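Local coordinates for interphotoreceptor retinoid-binding protein (Xenopus laevis, PDB 1J7X) that probably binds retinoids, and perhaps other hydrophobic ligands, in the space between photoreceptors and pigment epithelium, in keeping with a retinoid-transport role, at residues H173-H178 with D186-H191. Sequence-based numbering, arbitrary orientation.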
ATOM      1  N   HIS A 173       2.716  -7.119  15.780  1.00 27.35           N
ATOM      2  CA  HIS A 173       1.485  -6.873  15.080  1.00 24.67           C
ATOM      3  C   HIS A 173       1.848  -5.810  14.011  1.00 21.39           C
ATOM      4  O   HIS A 173       2.520  -4.866  14.299  1.00 22.15           O
ATOM      5  CB  HIS A 173       0.479  -6.226  16.036  1.00 26.09           C
ATOM      6  CG  HIS A 173      -0.723  -5.639  15.363  1.00 27.76           C
ATOM      7  ND1 HIS A 173      -1.632  -6.363  14.651  1.00 33.02           N
ATOM      8  CD2 HIS A 173      -1.214  -4.381  15.428  1.00 24.59           C
ATOM      9  CE1 HIS A 173      -2.627  -5.564  14.262  1.00 24.76           C
ATOM     10  NE2 HIS A 173      -2.389  -4.366  14.722  1.00 26.90           N
ATOM     11  N   LEU A 174       1.408  -6.042  12.829  1.00 21.59           N
ATOM     12  CA  LEU A 174       1.734  -5.092  11.724  1.00 22.95           C
ATOM     13  C   LEU A 174       0.557  -4.187  11.460  1.00 19.47           C
ATOM     14  O   LEU A 174       0.714  -2.979  11.365  1.00 22.68           O
ATOM     15  CB  LEU A 174       2.077  -5.890  10.492  1.00 20.59           C
ATOM     16  CG  LEU A 174       3.279  -6.781  10.713  1.00 23.88           C
ATOM     17  CD1 LEU A 174       3.468  -7.642   9.380  1.00 22.76           C
ATOM     18  CD2 LEU A 174       4.489  -6.103  11.101  1.00 22.71           C
ATOM     19  N   PHE A 175      -0.592  -4.753  11.272  1.00 22.92           N
ATOM     20  CA  PHE A 175      -1.820  -4.019  11.009  1.00 23.00           C
ATOM     21  C   PHE A 175      -2.965  -5.012  11.140  1.00 25.23           C
ATOM     22  O   PHE A 175      -2.750  -6.227  11.302  1.00 26.15           O
ATOM     23  CB  PHE A 175      -1.851  -3.402   9.577  1.00 23.27           C
ATOM     24  CG  PHE A 175      -1.692  -4.440   8.449  1.00 20.67           C
ATOM     25  CD1 PHE A 175      -0.454  -4.853   8.088  1.00 20.91           C
ATOM     26  CD2 PHE A 175      -2.791  -4.974   7.821  1.00 20.08           C
ATOM     27  CE1 PHE A 175      -0.285  -5.857   7.053  1.00 21.81           C
ATOM     28  CE2 PHE A 175      -2.695  -5.882   6.746  1.00 24.48           C
ATOM     29  CZ  PHE A 175      -1.470  -6.326   6.356  1.00 23.81           C
ATOM     30  N   THR A 176      -4.180  -4.508  11.141  1.00 23.51           N
ATOM     31  CA  THR A 176      -5.349  -5.235  11.171  1.00 24.39           C
ATOM     32  C   THR A 176      -6.251  -4.797  10.050  1.00 26.67           C
ATOM     33  O   THR A 176      -6.358  -3.606   9.841  1.00 25.60           O
ATOM     34  CB  THR A 176      -6.116  -4.993  12.549  1.00 25.45           C
ATOM     35  OG1 THR A 176      -5.311  -5.557  13.578  1.00 27.46           O
ATOM     36  CG2 THR A 176      -7.373  -5.743  12.609  1.00 29.13           C
ATOM     37  N   LEU A 177      -6.812  -5.743   9.332  1.00 25.53           N
ATOM     38  CA  LEU A 177      -7.701  -5.488   8.258  1.00 29.06           C
ATOM     39  C   LEU A 177      -9.097  -5.723   8.744  1.00 31.22           C
ATOM     40  O   LEU A 177      -9.348  -6.691   9.500  1.00 32.82           O
ATOM     41  CB  LEU A 177      -7.437  -6.421   7.091  1.00 29.18           C
ATOM     42  CG  LEU A 177      -6.217  -6.089   6.262  1.00 32.78           C
ATOM     43  CD1 LEU A 177      -6.303  -6.799   4.964  1.00 32.11           C
ATOM     44  CD2 LEU A 177      -6.051  -4.592   6.002  1.00 35.43           C
ATOM     45  N   HIS A 178      -9.970  -4.789   8.408  1.00 31.98           N
ATOM     46  CA  HIS A 178     -11.399  -4.914   8.664  1.00 33.63           C
ATOM     47  C   HIS A 178     -12.065  -4.902   7.331  1.00 36.52           C
ATOM     48  O   HIS A 178     -12.093  -3.873   6.663  1.00 35.23           O
ATOM     49  CB  HIS A 178     -11.928  -3.796   9.583  1.00 34.23           C
ATOM     50  N   ASP A 186      -9.065  -9.275  10.662  1.00 48.69           N
ATOM     51  CA  ASP A 186      -7.872 -10.123  10.704  1.00 45.08           C
ATOM     52  C   ASP A 186      -6.617  -9.387  11.096  1.00 39.81           C
ATOM     53  O   ASP A 186      -6.233  -8.372  10.487  1.00 37.77           O
ATOM     54  CB  ASP A 186      -7.682 -10.785   9.353  1.00 45.72           C
ATOM     55  CG  ASP A 186      -8.814 -11.714   9.009  1.00 52.59           C
ATOM     56  OD1 ASP A 186      -9.108 -12.677   9.774  1.00 62.03           O
ATOM     57  OD2 ASP A 186      -9.509 -11.579   7.981  1.00 57.96           O
ATOM     58  N   GLU A 187      -5.994  -9.823  12.176  1.00 34.87           N
ATOM     59  CA  GLU A 187      -4.805  -9.211  12.644  1.00 33.47           C
ATOM     60  C   GLU A 187      -3.630  -9.859  11.892  1.00 31.88           C
ATOM     61  O   GLU A 187      -3.567 -11.052  11.776  1.00 29.99           O
ATOM     62  CB  GLU A 187      -4.579  -9.379  14.128  1.00 34.51           C
ATOM     63  CG  GLU A 187      -5.637  -8.702  14.949  1.00 40.76           C
ATOM     64  CD  GLU A 187      -6.623  -9.670  15.383  1.00 43.24           C
ATOM     65  OE1 GLU A 187      -7.093 -10.499  14.568  1.00 42.47           O
ATOM     66  OE2 GLU A 187      -6.887  -9.564  16.563  1.00 51.29           O
ATOM     67  N   VAL A 188      -2.772  -9.016  11.371  1.00 27.82           N
ATOM     68  CA  VAL A 188      -1.618  -9.439  10.589  1.00 25.84           C
ATOM     69  C   VAL A 188      -0.372  -9.252  11.359  1.00 22.58           C
ATOM     70  O   VAL A 188      -0.032  -8.209  11.850  1.00 22.71           O
ATOM     71  CB  VAL A 188      -1.591  -8.763   9.155  1.00 24.86           C
ATOM     72  CG1 VAL A 188      -0.410  -9.339   8.373  1.00 25.02           C
ATOM     73  CG2 VAL A 188      -2.885  -8.942   8.458  1.00 25.97           C
ATOM     74  N   TYR A 189       0.394 -10.335  11.510  1.00 21.84           N
ATOM     75  CA  TYR A 189       1.581 -10.334  12.239  1.00 23.05           C
ATOM     76  C   TYR A 189       2.789 -10.715  11.345  1.00 22.20           C
ATOM     77  O   TYR A 189       2.565 -11.318  10.362  1.00 24.63           O
ATOM     78  CB  TYR A 189       1.535 -11.405  13.392  1.00 24.98           C
ATOM     79  CG  TYR A 189       0.463 -11.087  14.426  1.00 20.52           C
ATOM     80  CD1 TYR A 189       0.671 -10.203  15.432  1.00 28.17           C
ATOM     81  CD2 TYR A 189      -0.777 -11.663  14.300  1.00 31.66           C
ATOM     82  CE1 TYR A 189      -0.360  -9.929  16.309  1.00 27.10           C
ATOM     83  CE2 TYR A 189      -1.758 -11.349  15.199  1.00 29.36           C
ATOM     84  CZ  TYR A 189      -1.508 -10.511  16.150  1.00 23.82           C
ATOM     85  OH  TYR A 189      -2.616 -10.200  17.001  1.00 36.24           O
ATOM     86  N   SER A 190       3.943 -10.388  11.841  1.00 23.24           N
ATOM     87  CA  SER A 190       5.223 -10.729  11.292  1.00 23.93           C
ATOM     88  C   SER A 190       5.405 -12.215  11.507  1.00 22.38           C
ATOM     89  O   SER A 190       4.765 -12.819  12.322  1.00 20.80           O
ATOM     90  CB  SER A 190       6.350  -9.957  11.967  1.00 24.72           C
ATOM     91  OG  SER A 190       6.493 -10.191  13.320  1.00 27.77           O
ATOM     92  N   HIS A 191       6.318 -12.796  10.777  1.00 21.75           N
ATOM     93  CA  HIS A 191       6.699 -14.205  10.938  1.00 23.03           C
ATOM     94  C   HIS A 191       7.803 -14.406  11.959  1.00 24.22           C
ATOM     95  O   HIS A 191       8.752 -13.657  11.973  1.00 22.10           O
ATOM     96  CB  HIS A 191       7.129 -14.780   9.587  1.00 22.26           C
ATOM     97  CG  HIS A 191       5.985 -15.104   8.696  1.00 27.64           C
ATOM     98  ND1 HIS A 191       5.552 -16.414   8.500  1.00 27.10           N
ATOM     99  CD2 HIS A 191       5.055 -14.305   8.080  1.00 29.67           C
ATOM    100  CE1 HIS A 191       4.437 -16.400   7.784  1.00 30.76           C
ATOM    101  NE2 HIS A 191       4.138 -15.131   7.488  1.00 28.25           N
TER
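Phe175 and Leu174 both face Val188 in a classic beta bulge, which shifts the register of the antiparallel hairpin formed by strands 173-179 and 186-189. Strand 173-179 is hydrogen-bonded on its other side to strand 254-265, so strand 186-189 extends that antiparallel sheet. Two backbone bonds grip Val188 at the bulge: its O accepts from Leu174 N at 2.8 Å, and its N donates to Phe175 O over the same length, both nearly straight. Beyond the bulge, Leu177 N donates to Asp186 O at 2.9 Å, and Thr176 CA approaches that same oxygen in a CA-H...O contact.

From Val188 outward, CB makes a CH-pi contact over one face of the Phe175 ring, 3.8 Å from its centroid and 15° off the normal. CG1, anti to the backbone N (chi1 -176°), comes to 3.7 Å from Phe175 CE1, while CG2 settles 3.5 Å from Phe175 CE2, both methyls on the same side of the ring with CZ between. Phe175 reaches this place with CG between its backbone N and carbonyl carbon (chi1 58°), and it also stacks on Phe263 of strand 254-265. With an alanine in place of Phe175, both Val188 methyls would probably lose the ring face they lie on, and Phe263 its stacking partner.

Leu174 also packs on Pro159 and Leu162 of helix 158-163, Val188 shares Pro159, and Leu174 CD1 meets the backbone at Ser190 N. The face bearing Thr176 and Glu187 is more polar, these two side chains running alongside each other. At the start of strand 173-179, Tyr189 CD1 rests 3.4 Å from His173 CA.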